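Local structure of probable protein phosphatase 2C 50 (5ZCG) at residues Leu168-Glu173 and Lys239-Leu244; Val175-Asp180 and Met233-Ala238; Glu258-Val263 and Asp298-Leu303; Pro24-Val29 and Val79-Leu84. The protein probably removes phosphate from serine and threonine residues of protein substrates, as a magnesium-binding PP2C-family phosphatase of rice. The protein carries 5 engineered substitutions. All coordinates share one frame; numbering follows the deposited sequence.

Contact 1: Leu168-Glu173 and Lys239-Leu244; sequences LCRGKE and KDDDCL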
loop_
_atom_site.group_PDB
_atom_site.type_symbol
_atom_site.label_atom_id
_atom_site.label_comp_id
_atom_site.label_asym_id
_atom_site.label_seq_id
_atom_site.Cartn_x
_atom_site.Cartn_y
_atom_site.Cartn_z
ATOM N N LEU A 168 13.390 11.893 -12.860
ATOM C CA LEU A 168 13.515 12.811 -13.977
ATOM C C LEU A 168 14.841 12.556 -14.678
ATOM O O LEU A 168 15.867 12.339 -14.030
ATOM C CB LEU A 168 13.432 14.261 -13.495
ATOM C CG LEU A 168 14.009 15.354 -14.391
ATOM C CD1 LEU A 168 13.038 15.679 -15.509
ATOM C CD2 LEU A 168 14.337 16.599 -13.573
ATOM N N CYS A 169 14.813 12.541 -16.001
ATOM C CA CYS A 169 16.033 12.463 -16.791
ATOM C C CYS A 169 16.364 13.883 -17.223
ATOM O O CYS A 169 15.627 14.483 -18.008
ATOM C CB CYS A 169 15.865 11.529 -17.989
ATOM S SG CYS A 169 17.393 11.257 -18.917
ATOM N N ARG A 170 17.441 14.439 -16.674
ATOM C CA ARG A 170 17.855 15.804 -16.971
ATOM C C ARG A 170 19.309 15.772 -17.399
ATOM O O ARG A 170 20.160 15.273 -16.657
ATOM C CB ARG A 170 17.667 16.717 -15.755
ATOM C CG ARG A 170 18.287 18.096 -15.909
ATOM C CD ARG A 170 17.801 19.031 -14.815
ATOM N NE ARG A 170 16.391 19.369 -14.973
ATOM C CZ ARG A 170 15.687 20.071 -14.088
ATOM N NH1 ARG A 170 16.265 20.507 -12.977
ATOM N NH2 ARG A 170 14.406 20.334 -14.310
ATOM N N GLY A 171 19.592 16.321 -18.576
ATOM C CA GLY A 171 20.933 16.234 -19.123
ATOM C C GLY A 171 21.393 14.797 -19.228
ATOM O O GLY A 171 22.542 14.487 -18.893
ATOM N N LYS A 172 20.487 13.905 -19.642
ATOM C CA LYS A 172 20.712 12.458 -19.733
ATOM C C LYS A 172 21.272 11.884 -18.431
ATOM O O LYS A 172 21.976 10.871 -18.431
ATOM C CB LYS A 172 21.577 12.086 -20.948
ATOM C CG LYS A 172 23.064 12.404 -20.893
ATOM C CD LYS A 172 23.659 12.428 -22.295
ATOM C CE LYS A 172 25.159 12.658 -22.258
ATOM N NZ LYS A 172 25.869 11.564 -21.542
ATOM N N GLU A 173 20.931 12.505 -17.301
ATOM C CA GLU A 173 21.342 12.003 -15.999
ATOM C C GLU A 173 20.138 11.904 -15.070
ATOM O O GLU A 173 19.191 12.687 -15.188
ATOM C CB GLU A 173 22.422 12.896 -15.371
ATOM C CG GLU A 173 23.691 13.005 -16.216
ATOM C CD GLU A 173 24.932 12.536 -15.479
ATOM O OE1 GLU A 173 25.251 11.329 -15.552
ATOM O OE2 GLU A 173 25.592 13.375 -14.830
ATOM N N LYS A 239 16.070 23.346 -19.523
ATOM C CA LYS A 239 16.475 23.142 -20.910
ATOM C C LYS A 239 16.797 21.677 -21.200
ATOM O O LYS A 239 16.419 21.149 -22.253
ATOM C CB LYS A 239 17.684 24.033 -21.221
ATOM C CG LYS A 239 18.973 23.616 -20.499
ATOM C CD LYS A 239 19.639 24.757 -19.752
ATOM C CE LYS A 239 20.775 24.248 -18.867
ATOM N NZ LYS A 239 20.278 23.380 -17.757
ATOM N N ASP A 240 17.487 21.004 -20.282
ATOM C CA ASP A 240 18.007 19.662 -20.519
ATOM C C ASP A 240 17.049 18.549 -20.100
ATOM O O ASP A 240 17.466 17.387 -20.044
ATOM C CB ASP A 240 19.350 19.495 -19.801
ATOM C CG ASP A 240 19.386 20.202 -18.459
ATOM O OD1 ASP A 240 18.321 20.667 -17.997
ATOM O OD2 ASP A 240 20.480 20.298 -17.865
ATOM N N ASP A 241 15.788 18.863 -19.818
ATOM C CA ASP A 241 14.827 17.824 -19.469
ATOM C C ASP A 241 14.559 16.918 -20.664
ATOM O O ASP A 241 14.261 17.393 -21.765
ATOM C CB ASP A 241 13.516 18.442 -18.987
ATOM C CG ASP A 241 13.663 19.183 -17.675
ATOM O OD1 ASP A 241 14.561 18.827 -16.879
ATOM O OD2 ASP A 241 12.868 20.119 -17.438
ATOM N N ASP A 242 14.675 15.607 -20.448
ATOM C CA ASP A 242 14.347 14.605 -21.454
ATOM C C ASP A 242 12.961 14.013 -21.208
ATOM O O ASP A 242 12.092 14.064 -22.083
ATOM C CB ASP A 242 15.414 13.502 -21.464
ATOM C CG ASP A 242 16.810 14.045 -21.701
ATOM O OD1 ASP A 242 17.100 14.493 -22.831
ATOM O OD2 ASP A 242 17.615 14.032 -20.745
ATOM N N CYS A 243 12.742 13.441 -20.027
ATOM C CA CYS A 243 11.505 12.719 -19.766
ATOM C C CYS A 243 11.366 12.475 -18.271
ATOM O O CYS A 243 12.316 12.632 -17.497
ATOM C CB CYS A 243 11.473 11.385 -20.521
ATOM S SG CYS A 243 12.921 10.338 -20.224
ATOM N N LEU A 244 10.161 12.064 -17.887
ATOM C CA LEU A 244 9.825 11.628 -16.541
ATOM C C LEU A 244 9.504 10.143 -16.576
ATOM O O LEU A 244 8.859 9.667 -17.515
ATOM C CB LEU A 244 8.609 12.383 -15.991
ATOM C CG LEU A 244 8.779 13.788 -15.423
ATOM C CD1 LEU A 244 7.443 14.286 -14.904
ATOM C CD2 LEU A 244 9.824 13.808 -14.329
#

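Contact 2: Val175-Asp180 and Met233-Ala238; sequences VALSID and MVVPRA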
loop_
_atom_site.group_PDB
_atom_site.type_symbol
_atom_site.label_atom_id
_atom_site.label_comp_id
_atom_site.label_asym_id
_atom_site.label_seq_id
_atom_site.Cartn_x
_atom_site.Cartn_y
_atom_site.Cartn_z
ATOM N N VAL A 175 17.716 12.238 -11.849
ATOM C CA VAL A 175 17.409 13.087 -10.704
ATOM C C VAL A 175 16.212 12.473 -9.990
ATOM O O VAL A 175 15.124 12.374 -10.569
ATOM C CB VAL A 175 17.102 14.535 -11.126
ATOM C CG1 VAL A 175 16.728 15.374 -9.913
ATOM C CG2 VAL A 175 18.288 15.144 -11.862
ATOM N N ALA A 176 16.411 12.043 -8.750
ATOM C CA ALA A 176 15.327 11.448 -7.979
ATOM C C ALA A 176 14.368 12.540 -7.515
ATOM O O ALA A 176 14.773 13.474 -6.815
ATOM C CB ALA A 176 15.884 10.673 -6.789
ATOM N N LEU A 177 13.098 12.425 -7.906
ATOM C CA LEU A 177 12.069 13.376 -7.511
ATOM C C LEU A 177 11.230 12.871 -6.349
ATOM O O LEU A 177 10.278 13.547 -5.939
ATOM C CB LEU A 177 11.168 13.707 -8.707
ATOM C CG LEU A 177 11.841 14.463 -9.856
ATOM C CD1 LEU A 177 10.809 14.968 -10.853
ATOM C CD2 LEU A 177 12.686 15.616 -9.332
ATOM N N SER A 178 11.569 11.708 -5.805
ATOM C CA SER A 178 10.852 11.119 -4.689
ATOM C C SER A 178 11.803 10.174 -3.973
ATOM O O SER A 178 12.603 9.487 -4.618
ATOM C CB SER A 178 9.603 10.368 -5.163
ATOM O OG SER A 178 9.946 9.178 -5.862
ATOM N N ILE A 179 11.717 10.146 -2.648
ATOM C CA ILE A 179 12.520 9.249 -1.827
ATOM C C ILE A 179 11.592 8.179 -1.273
ATOM O O ILE A 179 10.592 8.495 -0.615
ATOM C CB ILE A 179 13.242 10.003 -0.700
ATOM C CG1 ILE A 179 14.058 11.162 -1.276
ATOM C CG2 ILE A 179 14.154 9.062 0.065
ATOM C CD1 ILE A 179 13.585 12.522 -0.820
ATOM N N ASP A 180 11.935 6.917 -1.530
ATOM C CA ASP A 180 11.106 5.794 -1.111
ATOM C C ASP A 180 10.837 5.846 0.385
ATOM O O ASP A 180 11.738 6.102 1.186
ATOM C CB ASP A 180 11.788 4.469 -1.462
ATOM C CG ASP A 180 11.982 4.284 -2.956
ATOM O OD1 ASP A 180 11.679 5.225 -3.723
ATOM O OD2 ASP A 180 12.442 3.193 -3.360
ATOM N N MET A 233 7.694 17.604 -3.996
ATOM C CA MET A 233 8.821 18.285 -4.615
ATOM C C MET A 233 8.310 19.145 -5.762
ATOM O O MET A 233 7.505 18.681 -6.577
ATOM C CB MET A 233 9.863 17.279 -5.119
ATOM C CG MET A 233 11.292 17.800 -5.114
ATOM S SD MET A 233 12.499 16.500 -5.466
ATOM C CE MET A 233 12.232 15.391 -4.088
ATOM N N VAL A 234 8.742 20.403 -5.804
ATOM C CA VAL A 234 8.413 21.329 -6.884
ATOM C C VAL A 234 9.671 21.553 -7.711
ATOM O O VAL A 234 10.684 22.033 -7.189
ATOM C CB VAL A 234 7.866 22.662 -6.346
ATOM C CG1 VAL A 234 7.458 23.566 -7.501
ATOM C CG2 VAL A 234 6.696 22.422 -5.409
ATOM N N VAL A 235 9.628 21.191 -8.990
ATOM C CA VAL A 235 10.823 21.278 -9.825
ATOM C C VAL A 235 10.505 22.075 -11.086
ATOM O O VAL A 235 9.707 21.637 -11.930
ATOM C CB VAL A 235 11.398 19.880 -10.139
ATOM C CG1 VAL A 235 10.321 18.917 -10.588
ATOM C CG2 VAL A 235 12.499 19.968 -11.187
ATOM N N PRO A 236 11.069 23.268 -11.233
ATOM C CA PRO A 236 10.886 24.009 -12.483
ATOM C C PRO A 236 11.529 23.260 -13.640
ATOM O O PRO A 236 12.611 22.682 -13.510
ATOM C CB PRO A 236 11.581 25.351 -12.213
ATOM C CG PRO A 236 12.463 25.110 -11.023
ATOM C CD PRO A 236 11.789 24.049 -10.214
ATOM N N ARG A 237 10.839 23.252 -14.776
ATOM C CA ARG A 237 11.351 22.540 -15.932
ATOM C C ARG A 237 12.557 23.282 -16.496
ATOM O O ARG A 237 12.679 24.502 -16.368
ATOM C CB ARG A 237 10.251 22.375 -16.978
ATOM C CG ARG A 237 9.212 21.333 -16.568
ATOM C CD ARG A 237 8.021 21.310 -17.504
ATOM N NE ARG A 237 8.378 20.850 -18.843
ATOM C CZ ARG A 237 7.503 20.382 -19.729
ATOM N NH1 ARG A 237 6.217 20.306 -19.419
ATOM N NH2 ARG A 237 7.915 19.985 -20.925
ATOM N N ALA A 238 13.453 22.531 -17.131
ATOM C CA ALA A 238 14.751 23.044 -17.539
ATOM C C ALA A 238 15.033 22.695 -18.991
ATOM O O ALA A 238 14.339 21.884 -19.613
ATOM C CB ALA A 238 15.879 22.501 -16.649
#

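Contact 3: Glu258-Val263 and Asp298-Leu303; sequences EEACKV and DYLMRL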
loop_
_atom_site.group_PDB
_atom_site.type_symbol
_atom_site.label_atom_id
_atom_site.label_comp_id
_atom_site.label_asym_id
_atom_site.label_seq_id
_atom_site.Cartn_x
_atom_site.Cartn_y
_atom_site.Cartn_z
ATOM N N GLU A 258 19.567 5.216 -13.123
ATOM C CA GLU A 258 20.439 5.542 -14.246
ATOM C C GLU A 258 20.071 4.733 -15.486
ATOM O O GLU A 258 19.938 5.285 -16.589
ATOM C CB GLU A 258 21.898 5.282 -13.852
ATOM C CG GLU A 258 22.421 6.096 -12.655
ATOM C CD GLU A 258 21.759 5.758 -11.314
ATOM O OE1 GLU A 258 21.024 4.750 -11.222
ATOM O OE2 GLU A 258 21.965 6.524 -10.347
ATOM N N GLU A 259 19.891 3.419 -15.323
ATOM C CA GLU A 259 19.549 2.576 -16.463
ATOM C C GLU A 259 18.174 2.929 -17.009
ATOM O O GLU A 259 17.976 2.956 -18.229
ATOM C CB GLU A 259 19.608 1.100 -16.073
ATOM C CG GLU A 259 19.405 0.154 -17.255
ATOM C CD GLU A 259 19.776 -1.286 -16.941
ATOM O OE1 GLU A 259 19.593 -1.721 -15.783
ATOM O OE2 GLU A 259 20.250 -1.986 -17.860
ATOM N N ALA A 260 17.213 3.200 -16.119
ATOM C CA ALA A 260 15.876 3.576 -16.564
ATOM C C ALA A 260 15.907 4.864 -17.376
ATOM O O ALA A 260 15.282 4.949 -18.440
ATOM C CB ALA A 260 14.942 3.716 -15.361
ATOM N N CYS A 261 16.643 5.874 -16.899
ATOM C CA CYS A 261 16.723 7.135 -17.631
ATOM C C CYS A 261 17.375 6.946 -18.994
ATOM O O CYS A 261 16.864 7.429 -20.017
ATOM C CB CYS A 261 17.487 8.168 -16.805
ATOM S SG CYS A 261 16.521 8.851 -15.446
ATOM N N LYS A 262 18.513 6.247 -19.030
ATOM C CA LYS A 262 19.198 6.022 -20.301
ATOM C C LYS A 262 18.296 5.290 -21.288
ATOM O O LYS A 262 18.118 5.730 -22.433
ATOM C CB LYS A 262 20.495 5.250 -20.060
ATOM C CG LYS A 262 21.559 6.081 -19.355
ATOM C CD LYS A 262 22.872 5.331 -19.178
ATOM C CE LYS A 262 23.813 6.110 -18.270
ATOM N NZ LYS A 262 23.759 7.577 -18.559
ATOM N N VAL A 263 17.690 4.184 -20.847
ATOM C CA VAL A 263 16.844 3.387 -21.728
ATOM C C VAL A 263 15.675 4.218 -22.243
ATOM O O VAL A 263 15.380 4.219 -23.442
ATOM C CB VAL A 263 16.365 2.116 -21.000
ATOM C CG1 VAL A 263 15.180 1.507 -21.727
ATOM C CG2 VAL A 263 17.501 1.099 -20.900
ATOM N N ASP A 298 7.160 0.440 -22.862
ATOM C CA ASP A 298 7.136 -0.990 -23.155
ATOM C C ASP A 298 8.516 -1.607 -22.986
ATOM O O ASP A 298 8.651 -2.714 -22.450
ATOM C CB ASP A 298 6.620 -1.227 -24.575
ATOM C CG ASP A 298 5.106 -1.250 -24.652
ATOM O OD1 ASP A 298 4.469 -1.839 -23.752
ATOM O OD2 ASP A 298 4.553 -0.682 -25.617
ATOM N N TYR A 299 9.555 -0.911 -23.452
ATOM C CA TYR A 299 10.913 -1.414 -23.294
ATOM C C TYR A 299 11.300 -1.516 -21.824
ATOM O O TYR A 299 11.924 -2.497 -21.414
ATOM C CB TYR A 299 11.891 -0.519 -24.053
ATOM C CG TYR A 299 13.207 -1.179 -24.401
ATOM C CD1 TYR A 299 14.197 -1.338 -23.445
ATOM C CD2 TYR A 299 13.460 -1.635 -25.690
ATOM C CE1 TYR A 299 15.399 -1.931 -23.754
ATOM C CE2 TYR A 299 14.663 -2.232 -26.012
ATOM C CZ TYR A 299 15.629 -2.380 -25.036
ATOM O OH TYR A 299 16.832 -2.974 -25.334
ATOM N N LEU A 300 10.944 -0.514 -21.012
ATOM C CA LEU A 300 11.278 -0.580 -19.587
ATOM C C LEU A 300 10.540 -1.731 -18.907
ATOM O O LEU A 300 11.121 -2.467 -18.100
ATOM C CB LEU A 300 10.955 0.749 -18.899
ATOM C CG LEU A 300 12.018 1.839 -19.103
ATOM C CD1 LEU A 300 11.558 3.183 -18.547
ATOM C CD2 LEU A 300 13.369 1.440 -18.511
ATOM N N MET A 301 9.250 -1.899 -19.220
ATOM C CA MET A 301 8.482 -3.041 -18.717
ATOM C C MET A 301 9.141 -4.368 -19.063
ATOM O O MET A 301 9.417 -5.192 -18.176
ATOM C CB MET A 301 7.056 -2.988 -19.282
ATOM C CG MET A 301 6.180 -4.198 -18.964
ATOM S SD MET A 301 4.418 -3.873 -19.193
ATOM C CE MET A 301 4.051 -4.931 -20.598
ATOM N N ARG A 302 9.409 -4.575 -20.348
ATOM C CA ARG A 302 9.996 -5.832 -20.788
ATOM C C ARG A 302 11.387 -6.038 -20.200
ATOM O O ARG A 302 11.762 -7.173 -19.879
ATOM C CB ARG A 302 10.035 -5.888 -22.319
ATOM C CG ARG A 302 8.763 -6.448 -22.940
ATOM C CD ARG A 302 8.331 -5.664 -24.168
ATOM N NE ARG A 302 9.466 -5.139 -24.926
ATOM C CZ ARG A 302 9.353 -4.300 -25.953
ATOM N NH1 ARG A 302 8.156 -3.893 -26.352
ATOM N NH2 ARG A 302 10.438 -3.873 -26.588
ATOM N N LEU A 303 12.149 -4.956 -20.027
ATOM C CA LEU A 303 13.450 -5.037 -19.378
ATOM C C LEU A 303 13.317 -5.552 -17.955
ATOM O O LEU A 303 14.036 -6.472 -17.545
ATOM C CB LEU A 303 14.108 -3.654 -19.369
ATOM C CG LEU A 303 15.431 -3.520 -18.619
ATOM C CD1 LEU A 303 16.413 -4.608 -19.070
ATOM C CD2 LEU A 303 16.017 -2.134 -18.817
#

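Contact 4: Pro24-Val29 and Val79-Leu84; sequences PRFADV and VLSAAL. Engineered in segment 79-84: A82 (natural residue Glu), A83 (natural residue Glu).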
loop_
_atom_site.group_PDB
_atom_site.type_symbol
_atom_site.label_atom_id
_atom_site.label_comp_id
_atom_site.label_asym_id
_atom_site.label_seq_id
_atom_site.Cartn_x
_atom_site.Cartn_y
_atom_site.Cartn_z
ATOM N N PRO A 24 -4.910 14.266 -19.048
ATOM C CA PRO A 24 -4.587 15.589 -19.593
ATOM C C PRO A 24 -5.579 16.638 -19.122
ATOM O O PRO A 24 -6.765 16.359 -18.924
ATOM C CB PRO A 24 -4.685 15.381 -21.111
ATOM C CG PRO A 24 -4.526 13.892 -21.308
ATOM C CD PRO A 24 -5.147 13.264 -20.101
ATOM N N ARG A 25 -5.071 17.863 -18.961
ATOM C CA ARG A 25 -5.877 19.033 -18.603
ATOM C C ARG A 25 -6.833 18.740 -17.449
ATOM O O ARG A 25 -8.003 19.130 -17.467
ATOM C CB ARG A 25 -6.640 19.552 -19.823
ATOM C CG ARG A 25 -5.742 19.979 -20.975
ATOM C CD ARG A 25 -6.523 20.117 -22.280
ATOM N NE ARG A 25 -7.106 18.847 -22.710
ATOM C CZ ARG A 25 -6.490 17.959 -23.487
ATOM N NH1 ARG A 25 -5.259 18.189 -23.931
ATOM N NH2 ARG A 25 -7.109 16.835 -23.824
ATOM N N PHE A 26 -6.325 18.044 -16.427
ATOM C CA PHE A 26 -7.169 17.636 -15.311
ATOM C C PHE A 26 -7.544 18.809 -14.417
ATOM O O PHE A 26 -8.530 18.720 -13.676
ATOM C CB PHE A 26 -6.467 16.545 -14.488
ATOM C CG PHE A 26 -5.602 17.080 -13.377
ATOM C CD1 PHE A 26 -4.367 17.648 -13.657
ATOM C CD2 PHE A 26 -6.028 17.025 -12.054
ATOM C CE1 PHE A 26 -3.567 18.152 -12.641
ATOM C CE2 PHE A 26 -5.235 17.526 -11.029
ATOM C CZ PHE A 26 -4.004 18.094 -11.323
ATOM N N ALA A 27 -6.784 19.899 -14.469
ATOM C CA ALA A 27 -7.013 21.034 -13.589
ATOM C C ALA A 27 -6.255 22.234 -14.128
ATOM O O ALA A 27 -5.438 22.125 -15.048
ATOM C CB ALA A 27 -6.576 20.731 -12.147
ATOM N N ASP A 28 -6.540 23.384 -13.532
ATOM C CA ASP A 28 -5.762 24.597 -13.719
ATOM C C ASP A 28 -4.903 24.788 -12.478
ATOM O O ASP A 28 -5.388 24.624 -11.355
ATOM C CB ASP A 28 -6.664 25.814 -13.932
ATOM C CG ASP A 28 -7.211 25.903 -15.347
ATOM O OD1 ASP A 28 -6.695 25.196 -16.239
ATOM O OD2 ASP A 28 -8.151 26.697 -15.569
ATOM N N VAL A 29 -3.619 25.055 -12.675
ATOM C CA VAL A 29 -2.742 25.297 -11.534
ATOM C C VAL A 29 -2.865 26.766 -11.151
ATOM O O VAL A 29 -2.691 27.640 -12.012
ATOM C CB VAL A 29 -1.288 24.922 -11.857
ATOM C CG1 VAL A 29 -0.327 25.579 -10.872
ATOM C CG2 VAL A 29 -1.130 23.417 -11.834
ATOM N N VAL A 79 -10.114 14.657 -6.728
ATOM C CA VAL A 79 -9.957 15.358 -5.458
ATOM C C VAL A 79 -8.913 16.459 -5.588
ATOM O O VAL A 79 -9.102 17.576 -5.088
ATOM C CB VAL A 79 -9.611 14.367 -4.329
ATOM C CG1 VAL A 79 -9.265 15.109 -3.044
ATOM C CG2 VAL A 79 -10.775 13.419 -4.088
ATOM N N LEU A 80 -7.810 16.178 -6.291
ATOM C CA LEU A 80 -6.771 17.185 -6.462
ATOM C C LEU A 80 -7.265 18.356 -7.302
ATOM O O LEU A 80 -6.949 19.512 -6.999
ATOM C CB LEU A 80 -5.532 16.569 -7.094
ATOM C CG LEU A 80 -4.343 17.526 -7.201
ATOM C CD1 LEU A 80 -3.909 17.987 -5.824
ATOM C CD2 LEU A 80 -3.192 16.861 -7.917
ATOM N N SER A 81 -8.038 18.087 -8.363
ATOM C CA SER A 81 -8.544 19.179 -9.188
ATOM C C SER A 81 -9.458 20.090 -8.380
ATOM O O SER A 81 -9.322 21.320 -8.420
ATOM C CB SER A 81 -9.282 18.622 -10.402
ATOM O OG SER A 81 -9.509 19.645 -11.352
ATOM N N ALA A 82 -10.389 19.495 -7.622
ATOM C CA ALA A 82 -11.284 20.297 -6.789
ATOM C C ALA A 82 -10.509 21.085 -5.737
ATOM O O ALA A 82 -10.807 22.263 -5.485
ATOM C CB ALA A 82 -12.329 19.401 -6.123
ATOM N N ALA A 83 -9.512 20.456 -5.109
ATOM C CA ALA A 83 -8.728 21.142 -4.086
ATOM C C ALA A 83 -7.926 22.291 -4.681
ATOM O O ALA A 83 -7.788 23.347 -4.053
ATOM C CB ALA A 83 -7.801 20.151 -3.375
ATOM N N LEU A 84 -7.408 22.115 -5.897
ATOM C CA LEU A 84 -6.661 23.188 -6.547
ATOM C C LEU A 84 -7.570 24.360 -6.893
ATOM O O LEU A 84 -7.176 25.524 -6.738
ATOM C CB LEU A 84 -5.961 22.659 -7.799
ATOM C CG LEU A 84 -4.701 21.831 -7.528
ATOM C CD1 LEU A 84 -4.197 21.172 -8.801
ATOM C CD2 LEU A 84 -3.620 22.706 -6.909
HETATM O O HOH W 1 -8.729 22.796 -10.896
#

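Contact 1: Leu168-Glu173 and Lys239-Leu244
R170 takes hold of D241 from the side with two nitrogens that both aim at a single oxygen: NE lies 2.7 Å and NH2 3.0 Å from D241 OD1, which sits almost exactly in the guanidinium plane. The two groups are part of one antiparallel sheet of the PP2C beta-sandwich, where strand 165-170 runs against strand 241-247. NE meets the oxygen nearly along its C-O axis, whereas NH2 uses the syn lone pair. D241 OD2 is held mainly by the backbone N of A238, and R170 NH2 also donates to P236 O, which together fix the rotation of both groups. D240 brings a second carboxylate near the guanidinium, but its OD1 is 3.8 Å from R170 NE and well out of plane, so this long bridge is charge alone; that oxygen is buried without a hydrogen-bonding partner.

Between the strands there is a beta bulge: C169 faces both D242 and C243, donating from N to C243 O (2.9 Å) and accepting at O from D242 N. D242 has a helix-like backbone here (psi -58°). Its CG stands anti to its own carbonyl carbon, which lets OD2 reach the type I' turn R170-E173 and accept from K172 N at 3.1 Å. The same turn is tied by G171 N to D240 O (2.8 Å). On the face shared with R170, L168 sets CD2 3.5 Å above the guanidinium plane, offset toward its rim, and packs CB against L244 CD2 at 3.7 Å.

Contact 2: Val175-Asp180 and Met233-Ala238
M233 lays the end of its side chain across the backbone of L177, and most of the contact between 175-180 and 233-238 is made there. The chain extends through CG, which stands anti to the backbone N, and then bends at the sulfur (chi3 -62°), so that the methyl carbon CE turns onto the L177 peptide. CE comes to 3.3 Å from L177 O, a close methyl-to-carbonyl approach, and SD is 3.8 Å from L177 CA.

The apolar contacts belong to the two branches of L177. CD2 rests against M233 SD at 4.0 Å, the two side chains crossing at about a right angle, while CD1 meets V235 CG1, also at 4.0 Å. One leucine thus bridges two residues that point the same way from their strand.

Hydrogen bonds do not join the segments; each is held by its own neighbours. L177 and I166 share backbone bonds, and S178 OG takes the N-H of I166, while M233 and V235 pair with V158 and V156.

The contact therefore spans the two sheets of the PP2C sandwich: L177 follows edge strand 173-176 of one sheet and packs on L168 and V158, whereas M233 and V235 lie on strand 231-236 of the other, beside strand 155-161. V234, on the reverse of that strand, packs against K100 and W103 of helix 99-118.

Contact 3: Glu258-Val263 and Asp298-Leu303
L303 donates its backbone N-H to the carbonyl O of Y299 at 2.8 Å, and this turn of helix 291-306 places both side chains on the surface that receives V263. The contact is a helix pair on the outside of the PP2C alpha-beta-beta-alpha sandwich. Segments 258-263 and 298-303 run at 142° to each other, roughly antiparallel, with their axes 10.3 Å apart, and what joins them is hydrophobic.

V263 is central to the interface, its two methyls meeting different partners. CG1, anti to the backbone N (chi1 163°), meets Y299 CD1 at 3.5 Å, oblique to the ring. It also touches L300 CD2 at 3.7 Å; the two side chains slide past each other in opposite directions, each reaching for the other helix. CG2 turns to L303 CD2, a looser contact at 4.1 Å. Y299, L300 and L303 therefore surround this one valine on the side of the second helix.

L300 reaches deeper, with CD2 3.8 Å from A260 CA, where the small alanine lets the helices come closest in this contact. E259 lies nearer the outside: its CD is near L303, its OE1 forms a weak, long ion pair with K307, and its backbone N donates to S256 OG. Beneath, C261 packs on V167 and C169, while M301 sits on A7 and T9, so both helices lie on the same sheet. At the inner edge, A260 CB stands 4.2 Å from L300 CD2.

Contact 4: Pro24-Val29 and Val79-Leu84
F26 gives the contact its packed side. Its ring slots in beside helix 67-91, with CZ 3.7 Å from L80 CD2 and 4.0 Å from L84 CD1; the L80 side chain crosses that of F26 at a slant, that of L84 at about a right angle. A27, the next residue, folds its CB over the centre of one ring face, 3.6 Å above the plane, and also reaches L84 CD1 (4.1 Å). The ring can lie there because its CG sits between the backbone N and the carbonyl carbon (chi1 90°). L56 and L150 of strands 53-63 and 143-151 also touch F26, which packs against the sheet as well as the helix.

The polar side is more open. S81, with OG anti to its backbone N, donates to F26 O at 2.7 Å, the donor tilted 17° from the carbonyl plane, and A27 CB lies close to the same hydroxyl. Farther along, the backbones part enough to admit a water: it donates to S81 O at 2.9 Å and accepts only weakly from D28 N. The carboxylate of D28 makes a salt bridge with R51.

This chemistry implies a helix docked on residues 26-28 by an aliphatic-aromatic cluster, while a single hydroxyl bond from the S81 side chain to a backbone carbonyl ties it directly to the strand, with a water beside it bound firmly only to S81 O.

How the contacts relate
Contacts 1 and 2 are neighbours, their centres 11 Å apart: the hairpin of strands 165-170 and 173-176 carries a segment of each, and L168 O lies 2.9 Å from V175 N. Contact 2 is nested in the chain loop closed by contact 1. Contact 3 covers the face of contact 1's sheet that carries C169, with C261 CB 3.7 Å from C169 SG. Contact 4 reaches the sheet that holds strand 231-236 of contact 2; their centres are about 20 Å apart, and those of contacts 4 and 3 about 30 Å. The two magnesium sites, D61 with G62 and D61 with D249 and D311, lie apart: the S178 side chain in contact 2 is about 14 Å from a magnesium ion.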